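Local coordinates for protein FACT-Spt16 (Cicer arietinum, PDB 5CE6) that is a subunit of the histone chaperone complex FACT, in which this N-terminal domain probably binds histones H3-H4 in connection with transcription, at residues I24-F29 with E107-P112; T31-F36 with R114-V119. All blocks are in the same frame, centred on the assembly; numbering follows the deposited sequence.

Interaction 1: I24-F29 with E107-P112; sequences IDLNTF and ESVKKP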
loop_
_atom_site.group_PDB
_atom_site.type_symbol
_atom_site.label_atom_id
_atom_site.label_comp_id
_atom_site.label_asym_id
_atom_site.label_seq_id
_atom_site.Cartn_x
_atom_site.Cartn_y
_atom_site.Cartn_z
ATOM N N ILE A 24 -10.966 -19.458 9.452
ATOM C CA ILE A 24 -11.198 -18.945 8.099
ATOM C C ILE A 24 -12.665 -18.627 7.810
ATOM O O ILE A 24 -13.543 -19.468 7.984
ATOM C CB ILE A 24 -10.640 -19.898 7.014
ATOM C CG1 ILE A 24 -9.107 -19.932 7.081
ATOM C CG2 ILE A 24 -11.088 -19.453 5.620
ATOM C CD1 ILE A 24 -8.476 -20.999 6.194
ATOM N N ASP A 25 -12.910 -17.393 7.377
ATOM C CA ASP A 25 -14.227 -16.972 6.926
ATOM C C ASP A 25 -14.550 -17.681 5.611
ATOM O O ASP A 25 -14.088 -17.261 4.549
ATOM C CB ASP A 25 -14.217 -15.454 6.726
ATOM C CG ASP A 25 -15.600 -14.872 6.543
ATOM O OD1 ASP A 25 -16.421 -15.456 5.804
ATOM O OD2 ASP A 25 -15.859 -13.809 7.143
ATOM N N LEU A 26 -15.339 -18.751 5.683
ATOM C CA LEU A 26 -15.650 -19.561 4.504
ATOM C C LEU A 26 -16.513 -18.843 3.465
ATOM O O LEU A 26 -16.384 -19.100 2.268
ATOM C CB LEU A 26 -16.301 -20.890 4.907
ATOM C CG LEU A 26 -15.436 -21.827 5.754
ATOM C CD1 LEU A 26 -16.115 -23.161 5.961
ATOM C CD2 LEU A 26 -14.069 -22.028 5.126
ATOM N N ASN A 27 -17.393 -17.952 3.917
ATOM C CA ASN A 27 -18.257 -17.198 3.012
ATOM C C ASN A 27 -17.445 -16.236 2.158
ATOM O O ASN A 27 -17.624 -16.152 0.940
ATOM C CB ASN A 27 -19.324 -16.435 3.807
ATOM C CG ASN A 27 -20.460 -15.927 2.932
ATOM O OD1 ASN A 27 -20.233 -15.325 1.879
ATOM N ND2 ASN A 27 -21.693 -16.164 3.369
ATOM N N THR A 28 -16.543 -15.514 2.811
ATOM C CA THR A 28 -15.638 -14.600 2.126
ATOM C C THR A 28 -14.742 -15.359 1.149
ATOM O O THR A 28 -14.556 -14.935 0.008
ATOM C CB THR A 28 -14.768 -13.843 3.135
ATOM O OG1 THR A 28 -15.594 -12.944 3.884
ATOM C CG2 THR A 28 -13.683 -13.059 2.422
ATOM N N PHE A 29 -14.201 -16.487 1.603
ATOM C CA PHE A 29 -13.365 -17.338 0.763
ATOM C C PHE A 29 -14.098 -17.726 -0.524
ATOM O O PHE A 29 -13.547 -17.601 -1.617
ATOM C CB PHE A 29 -12.941 -18.596 1.530
ATOM C CG PHE A 29 -12.251 -19.618 0.677
ATOM C CD1 PHE A 29 -10.928 -19.441 0.294
ATOM C CD2 PHE A 29 -12.918 -20.759 0.261
ATOM C CE1 PHE A 29 -10.291 -20.376 -0.498
ATOM C CE2 PHE A 29 -12.284 -21.704 -0.529
ATOM C CZ PHE A 29 -10.970 -21.514 -0.905
ATOM N N GLU A 107 -7.999 -27.772 5.510
ATOM C CA GLU A 107 -9.007 -28.816 5.319
ATOM C C GLU A 107 -10.415 -28.228 5.210
ATOM O O GLU A 107 -11.250 -28.721 4.452
ATOM C CB GLU A 107 -8.955 -29.836 6.459
ATOM C CG GLU A 107 -7.817 -30.835 6.349
ATOM C CD GLU A 107 -8.013 -31.820 5.212
ATOM O OE1 GLU A 107 -9.167 -32.002 4.772
ATOM O OE2 GLU A 107 -7.012 -32.413 4.760
ATOM N N SER A 108 -10.657 -27.155 5.954
ATOM C CA SER A 108 -11.992 -26.575 6.064
ATOM C C SER A 108 -12.481 -25.872 4.796
ATOM O O SER A 108 -13.676 -25.619 4.651
ATOM C CB SER A 108 -12.048 -25.599 7.241
ATOM O OG SER A 108 -11.176 -24.504 7.033
ATOM N N VAL A 109 -11.568 -25.549 3.884
ATOM C CA VAL A 109 -11.957 -24.849 2.658
ATOM C C VAL A 109 -12.157 -25.791 1.462
ATOM O O VAL A 109 -12.529 -25.354 0.378
ATOM C CB VAL A 109 -10.986 -23.687 2.314
ATOM C CG1 VAL A 109 -10.915 -22.697 3.459
ATOM C CG2 VAL A 109 -9.600 -24.201 2.012
ATOM N N LYS A 110 -11.936 -27.087 1.664
ATOM C CA LYS A 110 -12.150 -28.061 0.590
ATOM C C LYS A 110 -13.593 -28.065 0.082
ATOM O O LYS A 110 -13.837 -27.907 -1.113
ATOM C CB LYS A 110 -11.741 -29.466 1.027
ATOM C CG LYS A 110 -10.241 -29.701 0.993
ATOM C CD LYS A 110 -9.901 -31.078 1.533
ATOM C CE LYS A 110 -8.409 -31.336 1.480
ATOM N NZ LYS A 110 -8.091 -32.680 2.061
ATOM N N LYS A 111 -14.544 -28.242 0.990
ATOM C CA LYS A 111 -15.954 -28.228 0.605
ATOM C C LYS A 111 -16.392 -26.874 0.010
ATOM O O LYS A 111 -16.997 -26.845 -1.065
ATOM C CB LYS A 111 -16.865 -28.688 1.757
ATOM N N PRO A 112 -16.066 -25.751 0.685
ATOM C CA PRO A 112 -16.407 -24.444 0.106
ATOM C C PRO A 112 -15.807 -24.200 -1.280
ATOM O O PRO A 112 -16.446 -23.543 -2.104
ATOM C CB PRO A 112 -15.803 -23.459 1.107
ATOM C CG PRO A 112 -15.856 -24.192 2.405
ATOM C CD PRO A 112 -15.556 -25.612 2.064
#

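Interaction 2: T31-F36 with R114-V119; sequences TRLKAF and RESVGV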
loop_
_atom_site.group_PDB
_atom_site.type_symbol
_atom_site.label_atom_id
_atom_site.label_comp_id
_atom_site.label_asym_id
_atom_site.label_seq_id
_atom_site.Cartn_x
_atom_site.Cartn_y
_atom_site.Cartn_z
ATOM N N THR A 31 -16.809 -16.324 -1.989
ATOM C CA THR A 31 -17.110 -15.154 -2.798
ATOM C C THR A 31 -15.873 -14.682 -3.545
ATOM O O THR A 31 -15.923 -14.391 -4.747
ATOM C CB THR A 31 -17.655 -14.006 -1.934
ATOM O OG1 THR A 31 -18.913 -14.396 -1.374
ATOM C CG2 THR A 31 -17.856 -12.762 -2.770
ATOM N N ARG A 32 -14.753 -14.628 -2.836
ATOM C CA ARG A 32 -13.517 -14.148 -3.431
ATOM C C ARG A 32 -12.865 -15.156 -4.384
ATOM O O ARG A 32 -12.295 -14.751 -5.400
ATOM C CB ARG A 32 -12.564 -13.643 -2.346
ATOM C CG ARG A 32 -13.058 -12.325 -1.737
ATOM C CD ARG A 32 -12.177 -11.801 -0.614
ATOM N NE ARG A 32 -12.816 -10.661 0.046
ATOM C CZ ARG A 32 -12.350 -10.048 1.132
ATOM N NH1 ARG A 32 -11.233 -10.455 1.709
ATOM N NH2 ARG A 32 -13.027 -9.030 1.656
ATOM N N LEU A 33 -12.985 -16.456 -4.091
ATOM C CA LEU A 33 -12.466 -17.473 -5.005
ATOM C C LEU A 33 -13.238 -17.419 -6.325
ATOM O O LEU A 33 -12.661 -17.537 -7.412
ATOM C CB LEU A 33 -12.537 -18.878 -4.381
ATOM C CG LEU A 33 -11.833 -20.025 -5.113
ATOM C CD1 LEU A 33 -10.351 -19.731 -5.225
ATOM C CD2 LEU A 33 -12.057 -21.350 -4.395
ATOM N N LYS A 34 -14.549 -17.222 -6.224
ATOM C CA LYS A 34 -15.393 -17.080 -7.404
ATOM C C LYS A 34 -14.999 -15.841 -8.200
ATOM O O LYS A 34 -14.848 -15.898 -9.422
ATOM C CB LYS A 34 -16.861 -16.989 -6.984
ATOM C CG LYS A 34 -17.858 -17.275 -8.094
ATOM C CD LYS A 34 -18.951 -18.214 -7.593
ATOM C CE LYS A 34 -19.370 -17.860 -6.170
ATOM N NZ LYS A 34 -20.206 -18.923 -5.543
ATOM N N ALA A 35 -14.823 -14.730 -7.493
ATOM C CA ALA A 35 -14.418 -13.474 -8.118
ATOM C C ALA A 35 -13.103 -13.644 -8.868
ATOM O O ALA A 35 -12.970 -13.200 -10.008
ATOM C CB ALA A 35 -14.299 -12.371 -7.079
ATOM N N PHE A 36 -12.145 -14.303 -8.218
ATOM C CA PHE A 36 -10.847 -14.610 -8.816
ATOM C C PHE A 36 -10.999 -15.474 -10.084
ATOM O O PHE A 36 -10.522 -15.092 -11.153
ATOM C CB PHE A 36 -9.962 -15.309 -7.762
ATOM C CG PHE A 36 -8.623 -15.776 -8.277
ATOM C CD1 PHE A 36 -7.956 -15.096 -9.285
ATOM C CD2 PHE A 36 -8.035 -16.914 -7.741
ATOM C CE1 PHE A 36 -6.724 -15.536 -9.747
ATOM C CE2 PHE A 36 -6.800 -17.358 -8.193
ATOM C CZ PHE A 36 -6.146 -16.672 -9.197
ATOM N N ARG A 114 -15.092 -26.562 -3.536
ATOM C CA ARG A 114 -15.889 -27.402 -4.420
ATOM C C ARG A 114 -17.199 -26.718 -4.788
ATOM O O ARG A 114 -17.572 -26.653 -5.958
ATOM C CB ARG A 114 -16.212 -28.732 -3.749
ATOM C CG ARG A 114 -15.235 -29.842 -4.052
ATOM C CD ARG A 114 -15.876 -31.197 -3.786
ATOM N NE ARG A 114 -16.446 -31.264 -2.444
ATOM C CZ ARG A 114 -15.754 -31.592 -1.359
ATOM N NH1 ARG A 114 -14.465 -31.888 -1.458
ATOM N NH2 ARG A 114 -16.348 -31.626 -0.173
ATOM N N GLU A 115 -17.881 -26.196 -3.775
ATOM C CA GLU A 115 -19.238 -25.683 -3.943
ATOM C C GLU A 115 -19.286 -24.297 -4.579
ATOM O O GLU A 115 -20.351 -23.840 -4.994
ATOM C CB GLU A 115 -19.975 -25.688 -2.599
ATOM C CG GLU A 115 -20.067 -27.068 -1.952
ATOM C CD GLU A 115 -20.912 -27.074 -0.690
ATOM O OE1 GLU A 115 -21.674 -28.045 -0.489
ATOM O OE2 GLU A 115 -20.814 -26.111 0.101
ATOM N N SER A 116 -18.137 -23.634 -4.669
ATOM C CA SER A 116 -18.089 -22.286 -5.229
ATOM C C SER A 116 -17.608 -22.244 -6.685
ATOM O O SER A 116 -18.260 -21.637 -7.538
ATOM C CB SER A 116 -17.239 -21.367 -4.348
ATOM O OG SER A 116 -15.938 -21.896 -4.160
ATOM N N VAL A 117 -16.476 -22.883 -6.976
ATOM C CA VAL A 117 -15.921 -22.842 -8.331
ATOM C C VAL A 117 -15.685 -24.222 -8.942
ATOM O O VAL A 117 -15.097 -24.337 -10.020
ATOM C CB VAL A 117 -14.607 -22.022 -8.400
ATOM C CG1 VAL A 117 -14.889 -20.558 -8.190
ATOM C CG2 VAL A 117 -13.612 -22.518 -7.373
ATOM N N GLY A 118 -16.130 -25.264 -8.251
ATOM C CA GLY A 118 -16.001 -26.616 -8.762
ATOM C C GLY A 118 -14.583 -27.161 -8.710
ATOM O O GLY A 118 -14.240 -28.079 -9.464
ATOM N N VAL A 119 -13.759 -26.620 -7.819
ATOM C CA VAL A 119 -12.372 -27.086 -7.731
ATOM C C VAL A 119 -12.080 -28.006 -6.544
ATOM O O VAL A 119 -12.701 -27.906 -5.483
ATOM C CB VAL A 119 -11.352 -25.924 -7.734
ATOM C CG1 VAL A 119 -11.558 -25.038 -8.951
ATOM C CG2 VAL A 119 -11.439 -25.115 -6.445
#

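Interaction 1: I24-F29 with E107-P112
Leu26 reaches from the first turn of helix 26-42 into the angle between Ser108, Val109 and Pro112. Leu26 CB lies 4.2 Å from Pro112 CG, and its CG stays beside that same ring carbon. The branch then divides the work. Leu26 CD1 continues along the proline, 3.7 Å from Pro112 CG, while Leu26 CD2 turns to Val109 CG1 at 3.6 Å; both methyls also rest against the carbonyl oxygen of Ser108. Just before the helix, Ile24 CG2 adds to the same methyl, Val109 CG1, at 3.9 Å. Phe29, one turn further on, has CG anti to its backbone N (chi1 171°), which swings the ring toward 107-112. Val109 CB sits over one face of the Phe29 ring in a CH-pi contact, 4.0 Å from its centroid and offset toward the rim, whereas Pro112 CB meets the ring edge near its plane. Replacing Phe29 by an alanine would probably open a gap beside Val109 and Pro112, and also cost the contacts with Leu77 and Leu78 of helix 69-78. Proline suits the first turn of helix 110-117, where its missing N-H costs no helical bond and its ring offers a compact apolar surface. Carbon meets carbon nearly throughout, apart from the Ser108 oxygen against the leucine methyls, so shape and exclusion of water rather than directional bonds hold the helix starts together.

Interaction 2: T31-F36 with R114-V119
Val117, at the end of helix 110-117, spreads its two methyls over the backbone at Lys34 and the side chain of Leu33. With chi1 at -69°, Val117 CG1 stands anti to the carbonyl carbon and reaches Lys34 CA at 3.6 Å, close to Leu33 O as well; CG2, lying between the backbone N and the carbonyl carbon, turns to Leu33. There Leu33 CD2 meets Val117 CG2 at 3.6 Å, the two side chains crossing at about a right angle. Leu33 has its CG anti to the backbone N (chi1 -170°), and this start carries Leu33 CD2 toward helix 110-117, where it also passes Ser116 OG at 3.9 Å and, more distantly, Val119 CG2 at 4.3 Å. Leu33 and Val119 both touch Ile94 of strand 93-98 as well, so this side of the contact runs on into the sheet. The serine is small enough to let the leucine by, and its hydroxyl is bonded back to Pro112 O within its own helix. Lys34 starts as Leu33 does, but its CB is aimed past the other segment; bends at chi2 and chi3 bring the end back, with Lys34 CD 3.5 Å from Ser116 O. Lys34 NZ stays 3.9 Å from Ser116 O, too far for a hydrogen bond. Gly118, the first residue past the helix, takes a positive phi (73°), which glycine adopts at little cost. Chemically the contact grades from aliphatic packing at Leu33 to the exposed lysine, whose methylenes cover the helix end while its charged nitrogen probably stays in water.

Overall arrangement
Interactions 1 and 2 are successive steps of one helix-helix interface: both join helix 26-42 to helix 110-117 and the residues flanking it, their centres 10 Å apart, in the N-terminal lobe. The helices run in the same general direction, so interaction 1 pairs their starts and interaction 2 the middle of one with the end of the other. Neither is wholly core. In 24-29 with 107-112, three residues are buried, among them an aromatic ring that extends the packing to helix 69-78. In 31-36 with 114-119 the buried part is aliphatic and faces strand 93-98. Interaction 1 is apolar almost throughout, an aromatic face and a proline beside aliphatic methyls, whereas interaction 2 adds a polar outer margin of serine and lysine.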